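Local coordinates for protein aspartate-semialdehyde dehydrogenase (Cryptococcus neoformans var. neoformans JEC21, PDB 5CEF) that catalyses the NADPH-dependent reductive dephosphorylation of L-aspartyl phosphate to L-aspartate semialdehyde, the second step in making the aspartate-derived amino acids, at residues A[8-16]-A[81-91]; A[16-26]-A[50-60]. One frame throughout, in Å; residues are numbered along the deposited sequence.

Overall arrangement
Contacts 1 and 2 both lie in the NAD-binding domain, a Rossmann fold, with their centres about 15 Å apart. Contact 1 joins strand 9-14 to strand 86-89 inside the parallel sheet. Contact 2 lays residues 50-60 against the helix that follows the first strand. They share Ala16, in the turn between that strand and that helix; Gly15, Gly18 and Gly21 make a GxxGxxG motif that runs from the turn into the start of the helix. The two also pack together: Phe88 CD1 is 3.6 Å from Phe24 CE1, and Gly90 CA lies 3.6 Å from Val20 CG1. Thr17, Gly18, Thr19 and Val20 in contact 2 and Leu91 in contact 1 probably bind NADP(+), as in related enzymes.

Contact 1: A[8-16]-A[81-91]; sequences QIKVGVLGA and FAECGVVFSGL
Gly12 and Leu14 exchange backbone hydrogen bonds with Val86, Phe88 and Gly90 to make a parallel ladder. Gly12 takes the N-H of Phe88 and gives its own to Val86 O; Leu14 does the same one step on, between Gly90 N and Phe88 O. Leu14 N meets Phe88 O nearly end-on (2.8 Å), whereas Phe88 N sits above the plane of the Gly12 carbonyl. Upstream, Gly85 N reaches Lys10 O, and at the far end a water donates to both Gly15 O and Gly90 O, linking the two loops that leave the strands. The strand axes diverge by only 22°.

Leu14 carries most of the packing on one side of the sheet. Its CG turns away from the carbonyl carbon and sits beside the backbone N (chi1 -52°), which places Leu14 CG 3.6 Å from Val87 CG1 and brings CD2 obliquely up to the Phe81 ring, 3.8 Å from Phe81 CZ. Leu91 CD1 lies against Leu14 CB and its CD2 beside Gly15 N. Gly12, without a side chain, admits the Phe81 ring and Cys84 SG next to its backbone. Phe103 of helix 93-105 touches Leu14, Val87 and Phe81.

Val11 and Val86 run alongside each other on the opposite side, their CG1 methyls meeting. The Phe88 ring turns an edge to Val11 CB (4.1 Å from Phe88 CE2), while Val86 CG2 rests over one of its faces, towards the rim. Leu28 of helix 19-29 touches both Val13 and Phe88.

These are neighbouring inner strands of the Rossmann sheet, with mostly apolar side chains on both faces; Ser89, on the Leu14 side, bonds Glu100. Backbone N-H and C=O groups buried between them satisfy one another across the strands, bringing Gly15 beside Leu91, where the cofactor is probably bound.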
loop_
_atom_site.group_PDB
_atom_site.type_symbol
_atom_site.label_atom_id
_atom_site.label_comp_id
_atom_site.label_asym_id
_atom_site.label_seq_id
_atom_site.Cartn_x
_atom_site.Cartn_y
_atom_site.Cartn_z
ATOM N N GLN A 8 -12.475 -43.492 -9.242
ATOM C CA GLN A 8 -11.986 -42.721 -8.127
ATOM C C GLN A 8 -10.713 -43.288 -7.546
ATOM O O GLN A 8 -10.490 -44.476 -7.632
ATOM C CB GLN A 8 -13.054 -42.569 -7.057
ATOM C CG GLN A 8 -14.069 -41.553 -7.551
ATOM C CD GLN A 8 -15.239 -41.424 -6.636
ATOM O OE1 GLN A 8 -15.085 -41.415 -5.418
ATOM N NE2 GLN A 8 -16.441 -41.342 -7.218
ATOM N N ILE A 9 -9.875 -42.392 -7.017
ATOM C CA ILE A 9 -8.637 -42.744 -6.307
ATOM C C ILE A 9 -8.600 -42.030 -4.952
ATOM O O ILE A 9 -8.726 -40.800 -4.879
ATOM C CB ILE A 9 -7.395 -42.356 -7.106
ATOM C CG1 ILE A 9 -7.392 -43.115 -8.413
ATOM C CG2 ILE A 9 -6.133 -42.685 -6.332
ATOM C CD1 ILE A 9 -6.278 -42.703 -9.336
ATOM N N LYS A 10 -8.520 -42.824 -3.887
ATOM C CA LYS A 10 -8.640 -42.277 -2.551
ATOM C C LYS A 10 -7.355 -41.554 -2.223
ATOM O O LYS A 10 -6.277 -42.073 -2.501
ATOM C CB LYS A 10 -8.886 -43.378 -1.542
ATOM C CG LYS A 10 -10.222 -44.059 -1.683
ATOM C CD LYS A 10 -10.402 -45.160 -0.643
ATOM C CE LYS A 10 -11.814 -45.736 -0.626
ATOM N NZ LYS A 10 -12.056 -46.736 -1.711
ATOM N N VAL A 11 -7.465 -40.334 -1.704
ATOM C CA VAL A 11 -6.267 -39.545 -1.387
ATOM C C VAL A 11 -6.242 -38.985 0.026
ATOM O O VAL A 11 -7.283 -38.775 0.648
ATOM C CB VAL A 11 -6.049 -38.357 -2.338
ATOM C CG1 VAL A 11 -6.056 -38.823 -3.776
ATOM C CG2 VAL A 11 -7.067 -37.263 -2.118
ATOM N N GLY A 12 -5.017 -38.763 0.502
ATOM C CA GLY A 12 -4.771 -38.180 1.805
ATOM C C GLY A 12 -4.216 -36.774 1.718
ATOM O O GLY A 12 -3.584 -36.403 0.724
ATOM N N VAL A 13 -4.484 -35.988 2.753
ATOM C CA VAL A 13 -3.912 -34.660 2.889
ATOM C C VAL A 13 -3.305 -34.505 4.293
ATOM O O VAL A 13 -4.008 -34.565 5.299
ATOM C CB VAL A 13 -4.957 -33.596 2.673
ATOM C CG1 VAL A 13 -4.297 -32.223 2.787
ATOM C CG2 VAL A 13 -5.586 -33.754 1.327
ATOM N N LEU A 14 -1.980 -34.365 4.345
ATOM C CA LEU A 14 -1.267 -34.073 5.594
ATOM C C LEU A 14 -1.130 -32.575 5.749
ATOM O O LEU A 14 -0.879 -31.872 4.769
ATOM C CB LEU A 14 0.108 -34.722 5.585
ATOM C CG LEU A 14 0.155 -36.204 5.258
ATOM C CD1 LEU A 14 1.567 -36.752 5.197
ATOM C CD2 LEU A 14 -0.654 -36.962 6.280
ATOM N N GLY A 15 -1.331 -32.084 6.962
ATOM C CA GLY A 15 -1.292 -30.637 7.238
ATOM C C GLY A 15 -2.578 -29.992 6.793
ATOM O O GLY A 15 -2.576 -28.890 6.246
ATOM N N ALA A 16 -3.682 -30.674 7.054
ATOM C CA ALA A 16 -4.940 -30.338 6.452
ATOM C C ALA A 16 -5.552 -29.094 6.973
ATOM O O ALA A 16 -6.384 -28.490 6.282
ATOM C CB ALA A 16 -5.922 -31.476 6.643
ATOM N N PHE A 81 -5.448 -43.931 5.841
ATOM C CA PHE A 81 -4.234 -43.640 5.124
ATOM C C PHE A 81 -3.724 -44.826 4.356
ATOM O O PHE A 81 -3.322 -44.673 3.202
ATOM C CB PHE A 81 -3.161 -43.054 6.053
ATOM C CG PHE A 81 -3.384 -41.593 6.368
ATOM C CD1 PHE A 81 -3.353 -40.646 5.365
ATOM C CD2 PHE A 81 -3.625 -41.174 7.647
ATOM C CE1 PHE A 81 -3.563 -39.309 5.632
ATOM C CE2 PHE A 81 -3.809 -39.826 7.939
ATOM C CZ PHE A 81 -3.806 -38.895 6.924
ATOM N N ALA A 82 -3.775 -46.016 4.946
ATOM C CA ALA A 82 -3.282 -47.228 4.247
ATOM C C ALA A 82 -3.984 -47.497 2.903
ATOM O O ALA A 82 -3.440 -48.174 2.061
ATOM C CB ALA A 82 -3.366 -48.451 5.170
ATOM N N GLU A 83 -5.198 -46.993 2.725
ATOM C CA GLU A 83 -5.958 -47.199 1.476
ATOM C C GLU A 83 -5.762 -46.081 0.465
ATOM O O GLU A 83 -6.293 -46.165 -0.645
ATOM C CB GLU A 83 -7.483 -47.304 1.750
ATOM C CG GLU A 83 -7.903 -48.507 2.579
ATOM C CD GLU A 83 -7.826 -48.218 4.069
ATOM O OE1 GLU A 83 -8.643 -47.340 4.550
ATOM O OE2 GLU A 83 -6.977 -48.899 4.721
ATOM N N CYS A 84 -5.078 -45.005 0.857
ATOM C CA CYS A 84 -4.861 -43.878 -0.068
ATOM C C CYS A 84 -3.889 -44.265 -1.146
ATOM O O CYS A 84 -2.847 -44.860 -0.870
ATOM C CB CYS A 84 -4.367 -42.652 0.667
ATOM S SG CYS A 84 -5.624 -41.917 1.727
ATOM N N GLY A 85 -4.244 -43.937 -2.382
ATOM C CA GLY A 85 -3.385 -44.166 -3.536
ATOM C C GLY A 85 -2.318 -43.094 -3.725
ATOM O O GLY A 85 -1.270 -43.348 -4.335
ATOM N N VAL A 86 -2.589 -41.915 -3.203
ATOM C CA VAL A 86 -1.605 -40.845 -3.089
ATOM C C VAL A 86 -1.904 -39.988 -1.839
ATOM O O VAL A 86 -3.066 -39.718 -1.532
ATOM C CB VAL A 86 -1.544 -39.993 -4.381
ATOM C CG1 VAL A 86 -2.919 -39.585 -4.826
ATOM C CG2 VAL A 86 -0.709 -38.752 -4.187
ATOM N N VAL A 87 -0.845 -39.596 -1.124
ATOM C CA VAL A 87 -0.949 -38.697 0.015
ATOM C C VAL A 87 -0.240 -37.399 -0.308
ATOM O O VAL A 87 0.973 -37.386 -0.605
ATOM C CB VAL A 87 -0.346 -39.336 1.268
ATOM C CG1 VAL A 87 -0.492 -38.411 2.467
ATOM C CG2 VAL A 87 -1.048 -40.649 1.575
ATOM N N PHE A 88 -0.998 -36.313 -0.256
ATOM C CA PHE A 88 -0.484 -34.980 -0.495
ATOM C C PHE A 88 -0.025 -34.356 0.805
ATOM O O PHE A 88 -0.761 -34.388 1.787
ATOM C CB PHE A 88 -1.586 -34.114 -1.112
ATOM C CG PHE A 88 -1.971 -34.551 -2.473
ATOM C CD1 PHE A 88 -1.133 -34.308 -3.532
ATOM C CD2 PHE A 88 -3.130 -35.234 -2.696
ATOM C CE1 PHE A 88 -1.476 -34.679 -4.802
ATOM C CE2 PHE A 88 -3.478 -35.631 -3.970
ATOM C CZ PHE A 88 -2.634 -35.372 -5.017
ATOM N N SER A 89 1.154 -33.729 0.801
ATOM C CA SER A 89 1.692 -33.093 2.009
ATOM C C SER A 89 1.818 -31.575 1.903
ATOM O O SER A 89 2.521 -31.062 1.054
ATOM C CB SER A 89 3.028 -33.692 2.324
ATOM O OG SER A 89 3.522 -33.167 3.530
ATOM N N GLY A 90 1.101 -30.868 2.760
ATOM C CA GLY A 90 1.304 -29.440 2.928
ATOM C C GLY A 90 1.907 -29.165 4.287
ATOM O O GLY A 90 1.456 -28.264 4.998
ATOM N N LEU A 91 2.907 -29.948 4.663
ATOM C CA LEU A 91 3.562 -29.796 5.961
ATOM C C LEU A 91 4.753 -28.852 5.860
ATOM O O LEU A 91 5.410 -28.757 4.802
ATOM C CB LEU A 91 4.063 -31.137 6.480
ATOM C CG LEU A 91 2.989 -32.185 6.814
ATOM C CD1 LEU A 91 3.634 -33.540 7.059
ATOM C CD2 LEU A 91 2.129 -31.803 8.016
HETATM O O HOH W 1 -0.823 -27.130 5.403
#

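Contact 2: A[16-26]-A[50-60]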
loop_
_atom_site.group_PDB
_atom_site.type_symbol
_atom_site.label_atom_id
_atom_site.label_comp_id
_atom_site.label_asym_id
_atom_site.label_seq_id
_atom_site.Cartn_x
_atom_site.Cartn_y
_atom_site.Cartn_z
ATOM N N ALA A 16 -3.682 -30.674 7.054
ATOM C CA ALA A 16 -4.940 -30.338 6.452
ATOM C C ALA A 16 -5.552 -29.094 6.973
ATOM O O ALA A 16 -6.384 -28.490 6.282
ATOM C CB ALA A 16 -5.922 -31.476 6.643
ATOM N N THR A 17 -5.187 -28.694 8.182
ATOM C CA THR A 17 -5.752 -27.465 8.757
ATOM C C THR A 17 -4.934 -26.252 8.367
ATOM O O THR A 17 -5.423 -25.137 8.502
ATOM C CB THR A 17 -5.887 -27.544 10.286
ATOM O OG1 THR A 17 -4.621 -27.843 10.876
ATOM C CG2 THR A 17 -6.872 -28.635 10.675
ATOM N N GLY A 18 -3.696 -26.466 7.902
ATOM C CA GLY A 18 -2.820 -25.384 7.396
ATOM C C GLY A 18 -3.298 -24.828 6.061
ATOM O O GLY A 18 -4.141 -25.433 5.419
ATOM N N THR A 19 -2.744 -23.693 5.630
ATOM C CA THR A 19 -3.297 -22.970 4.499
ATOM C C THR A 19 -3.111 -23.755 3.199
ATOM O O THR A 19 -4.019 -23.838 2.381
ATOM C CB THR A 19 -2.732 -21.535 4.372
ATOM O OG1 THR A 19 -1.331 -21.586 4.100
ATOM C CG2 THR A 19 -2.957 -20.752 5.667
ATOM N N VAL A 20 -1.955 -24.371 3.031
ATOM C CA VAL A 20 -1.742 -25.233 1.877
ATOM C C VAL A 20 -2.714 -26.412 1.902
ATOM O O VAL A 20 -3.263 -26.778 0.875
ATOM C CB VAL A 20 -0.283 -25.733 1.805
ATOM C CG1 VAL A 20 -0.137 -26.871 0.803
ATOM C CG2 VAL A 20 0.641 -24.583 1.436
ATOM N N GLY A 21 -2.900 -26.996 3.084
ATOM C CA GLY A 21 -3.837 -28.099 3.283
ATOM C C GLY A 21 -5.257 -27.742 2.899
ATOM O O GLY A 21 -5.952 -28.520 2.245
ATOM N N GLN A 22 -5.654 -26.540 3.264
ATOM C CA GLN A 22 -6.963 -26.022 2.923
ATOM C C GLN A 22 -7.173 -25.939 1.415
ATOM O O GLN A 22 -8.257 -26.270 0.892
ATOM C CB GLN A 22 -7.160 -24.630 3.539
ATOM C CG GLN A 22 -7.244 -24.645 5.061
ATOM C CD GLN A 22 -7.515 -23.272 5.637
ATOM O OE1 GLN A 22 -8.081 -22.406 4.969
ATOM N NE2 GLN A 22 -7.088 -23.057 6.876
ATOM N N ARG A 23 -6.133 -25.495 0.718
ATOM C CA ARG A 23 -6.226 -25.373 -0.714
ATOM C C ARG A 23 -6.295 -26.769 -1.347
ATOM O O ARG A 23 -7.101 -26.997 -2.255
ATOM C CB ARG A 23 -5.062 -24.564 -1.271
ATOM C CG ARG A 23 -5.256 -24.220 -2.740
ATOM C CD ARG A 23 -6.199 -23.057 -2.971
ATOM N NE ARG A 23 -6.233 -22.748 -4.404
ATOM C CZ ARG A 23 -7.324 -22.769 -5.177
ATOM N NH1 ARG A 23 -8.532 -23.050 -4.675
ATOM N NH2 ARG A 23 -7.222 -22.485 -6.467
ATOM N N PHE A 24 -5.472 -27.687 -0.863
ATOM C CA PHE A 24 -5.549 -29.074 -1.323
ATOM C C PHE A 24 -6.994 -29.572 -1.203
ATOM O O PHE A 24 -7.541 -30.174 -2.130
ATOM C CB PHE A 24 -4.658 -30.004 -0.499
ATOM C CG PHE A 24 -3.255 -30.174 -1.031
ATOM C CD1 PHE A 24 -3.024 -30.640 -2.308
ATOM C CD2 PHE A 24 -2.160 -29.904 -0.220
ATOM C CE1 PHE A 24 -1.739 -30.836 -2.781
ATOM C CE2 PHE A 24 -0.877 -30.083 -0.688
ATOM C CZ PHE A 24 -0.670 -30.565 -1.965
ATOM N N ILE A 25 -7.606 -29.293 -0.064
ATOM C CA ILE A 25 -8.943 -29.750 0.199
ATOM C C ILE A 25 -9.958 -29.111 -0.758
ATOM O O ILE A 25 -10.803 -29.800 -1.327
ATOM C CB ILE A 25 -9.289 -29.549 1.680
ATOM C CG1 ILE A 25 -8.635 -30.662 2.467
ATOM C CG2 ILE A 25 -10.802 -29.532 1.914
ATOM C CD1 ILE A 25 -8.494 -30.369 3.946
ATOM N N GLU A 26 -9.884 -27.810 -0.924
ATOM C CA GLU A 26 -10.741 -27.136 -1.881
ATOM C C GLU A 26 -10.641 -27.761 -3.274
ATOM O O GLU A 26 -11.638 -28.023 -3.908
ATOM C CB GLU A 26 -10.340 -25.675 -1.951
ATOM C CG GLU A 26 -11.122 -24.878 -2.962
ATOM C CD GLU A 26 -11.177 -23.417 -2.578
ATOM O OE1 GLU A 26 -10.147 -22.708 -2.667
ATOM O OE2 GLU A 26 -12.266 -22.979 -2.198
ATOM N N TYR A 50 -13.247 -31.805 10.822
ATOM C CA TYR A 50 -12.473 -30.763 10.155
ATOM C C TYR A 50 -13.094 -29.390 10.419
ATOM O O TYR A 50 -12.403 -28.437 10.817
ATOM C CB TYR A 50 -12.365 -31.037 8.630
ATOM C CG TYR A 50 -11.403 -30.112 7.892
ATOM C CD1 TYR A 50 -10.041 -30.278 8.010
ATOM C CD2 TYR A 50 -11.861 -29.045 7.110
ATOM C CE1 TYR A 50 -9.146 -29.442 7.368
ATOM C CE2 TYR A 50 -10.962 -28.188 6.469
ATOM C CZ TYR A 50 -9.601 -28.399 6.609
ATOM O OH TYR A 50 -8.680 -27.581 5.997
ATOM N N ALA A 51 -14.397 -29.294 10.188
ATOM C CA ALA A 51 -15.091 -28.012 10.292
ATOM C C ALA A 51 -14.917 -27.338 11.657
ATOM O O ALA A 51 -14.847 -26.115 11.731
ATOM C CB ALA A 51 -16.571 -28.197 9.960
ATOM N N ARG A 52 -14.802 -28.138 12.716
ATOM C CA ARG A 52 -14.694 -27.593 14.073
ATOM C C ARG A 52 -13.275 -27.213 14.490
ATOM O O ARG A 52 -13.110 -26.413 15.406
ATOM C CB ARG A 52 -15.310 -28.552 15.123
ATOM C CG ARG A 52 -16.830 -28.461 15.392
ATOM C CD ARG A 52 -17.328 -29.905 15.701
ATOM N NE ARG A 52 -18.610 -30.310 15.086
ATOM C CZ ARG A 52 -19.246 -31.470 15.324
ATOM N NH1 ARG A 52 -18.748 -32.371 16.165
ATOM N NH2 ARG A 52 -20.400 -31.722 14.714
ATOM N N VAL A 53 -12.253 -27.762 13.848
ATOM C CA VAL A 53 -10.879 -27.419 14.228
ATOM C C VAL A 53 -10.202 -26.410 13.307
ATOM O O VAL A 53 -9.295 -25.709 13.729
ATOM C CB VAL A 53 -9.961 -28.648 14.405
ATOM C CG1 VAL A 53 -10.308 -29.402 15.689
ATOM C CG2 VAL A 53 -10.015 -29.578 13.209
ATOM N N VAL A 54 -10.633 -26.316 12.060
ATOM C CA VAL A 54 -9.917 -25.479 11.110
ATOM C C VAL A 54 -10.268 -24.026 11.264
ATOM O O VAL A 54 -11.418 -23.704 11.492
ATOM C CB VAL A 54 -10.236 -25.901 9.658
ATOM C CG1 VAL A 54 -11.672 -25.537 9.269
ATOM C CG2 VAL A 54 -9.218 -25.292 8.692
ATOM N N ARG A 55 -9.275 -23.156 11.129
ATOM C CA ARG A 55 -9.523 -21.731 10.979
ATOM C C ARG A 55 -9.489 -21.502 9.467
ATOM O O ARG A 55 -8.468 -21.075 8.916
ATOM C CB ARG A 55 -8.436 -20.875 11.681
ATOM C CG ARG A 55 -8.286 -21.066 13.188
ATOM C CD ARG A 55 -9.311 -20.255 13.982
ATOM N NE ARG A 55 -9.632 -20.877 15.282
ATOM C CZ ARG A 55 -10.636 -21.734 15.526
ATOM N NH1 ARG A 55 -11.484 -22.113 14.576
ATOM N NH2 ARG A 55 -10.796 -22.224 16.747
ATOM N N TRP A 56 -10.613 -21.733 8.808
ATOM C CA TRP A 56 -10.689 -21.632 7.356
ATOM C C TRP A 56 -10.442 -20.222 6.817
ATOM O O TRP A 56 -11.310 -19.357 6.896
ATOM C CB TRP A 56 -12.057 -22.125 6.886
ATOM C CG TRP A 56 -12.236 -22.302 5.374
ATOM C CD1 TRP A 56 -12.909 -21.451 4.513
ATOM C CD2 TRP A 56 -11.795 -23.410 4.568
ATOM N NE1 TRP A 56 -12.918 -21.976 3.233
ATOM C CE2 TRP A 56 -12.237 -23.168 3.239
ATOM C CE3 TRP A 56 -11.081 -24.585 4.842
ATOM C CZ2 TRP A 56 -11.974 -24.045 2.201
ATOM C CZ3 TRP A 56 -10.823 -25.458 3.806
ATOM C CH2 TRP A 56 -11.265 -25.185 2.494
ATOM N N LYS A 57 -9.286 -20.022 6.191
ATOM C CA LYS A 57 -8.869 -18.716 5.691
ATOM C C LYS A 57 -9.052 -18.523 4.176
ATOM O O LYS A 57 -8.358 -17.711 3.574
ATOM C CB LYS A 57 -7.393 -18.452 6.073
ATOM C CG LYS A 57 -7.057 -18.418 7.576
ATOM C CD LYS A 57 -8.188 -17.911 8.486
ATOM C CE LYS A 57 -8.805 -16.563 8.078
ATOM N NZ LYS A 57 -8.659 -15.473 9.091
ATOM N N LEU A 58 -10.003 -19.214 3.557
ATOM C CA LEU A 58 -10.200 -19.090 2.099
ATOM C C LEU A 58 -11.530 -18.408 1.721
ATOM O O LEU A 58 -12.510 -18.584 2.429
ATOM C CB LEU A 58 -10.104 -20.477 1.439
ATOM C CG LEU A 58 -8.697 -21.063 1.212
ATOM C CD1 LEU A 58 -8.779 -22.521 0.772
ATOM C CD2 LEU A 58 -7.923 -20.270 0.188
ATOM N N PRO A 59 -11.567 -17.659 0.590
ATOM C CA PRO A 59 -12.747 -16.883 0.170
ATOM C C PRO A 59 -14.022 -17.682 0.191
ATOM O O PRO A 59 -15.025 -17.230 0.747
ATOM C CB PRO A 59 -12.431 -16.474 -1.270
ATOM C CG PRO A 59 -10.952 -16.458 -1.336
ATOM C CD PRO A 59 -10.460 -17.508 -0.374
ATOM N N SER A 60 -13.993 -18.855 -0.413
ATOM C CA SER A 60 -15.196 -19.672 -0.532
ATOM C C SER A 60 -15.339 -20.548 0.708
ATOM O O SER A 60 -14.382 -20.694 1.459
ATOM C CB SER A 60 -15.101 -20.503 -1.807
ATOM O OG SER A 60 -13.988 -21.369 -1.707
#
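Gln22 holds residues 50-60 through both ends of its amide. OE1 accepts from Lys57 N (2.9 Å) in the carbonyl plane, on a lone pair, while NE2 donates to Arg55 O (3.2 Å), which it meets well above that carbonyl's plane. The same NE2 also bonds Thr17 O in its own segment, almost straight at 171°. With CG anti to the carbonyl carbon (chi1 -68°) and the chain extended beyond it, the amide slides antiparallel along the Trp56 indole, the two planes 13° apart, and Gln22 OE1 lies 3.6 Å above the ring plane, towards its rim.

Around this, the Tyr50 hydroxyl donates to Ala16 O in a bond modelled very short, whose exact length deserves little weight. Ile25 CD1 lies 3.5 Å from Tyr50 CZ, and Thr17 CG2 meets Tyr50 CE1. Leu58 CD1 fills in against Gln22 CB (3.8 Å).

Trp56 NE1 donates to Ser60 O in the ring plane, which holds the indole. Arg23 NH1 pairs in a salt bridge with Glu26 OE1, the oxygen that also touches Leu58 CD1.

Because Gln22 NE2 bonds both Thr17 O and Arg55 O, and Tyr50 OH reaches Ala16 O, residues 50-60 are tied to the backbone of the glycine-rich turn, whose residues probably contact NADP(+).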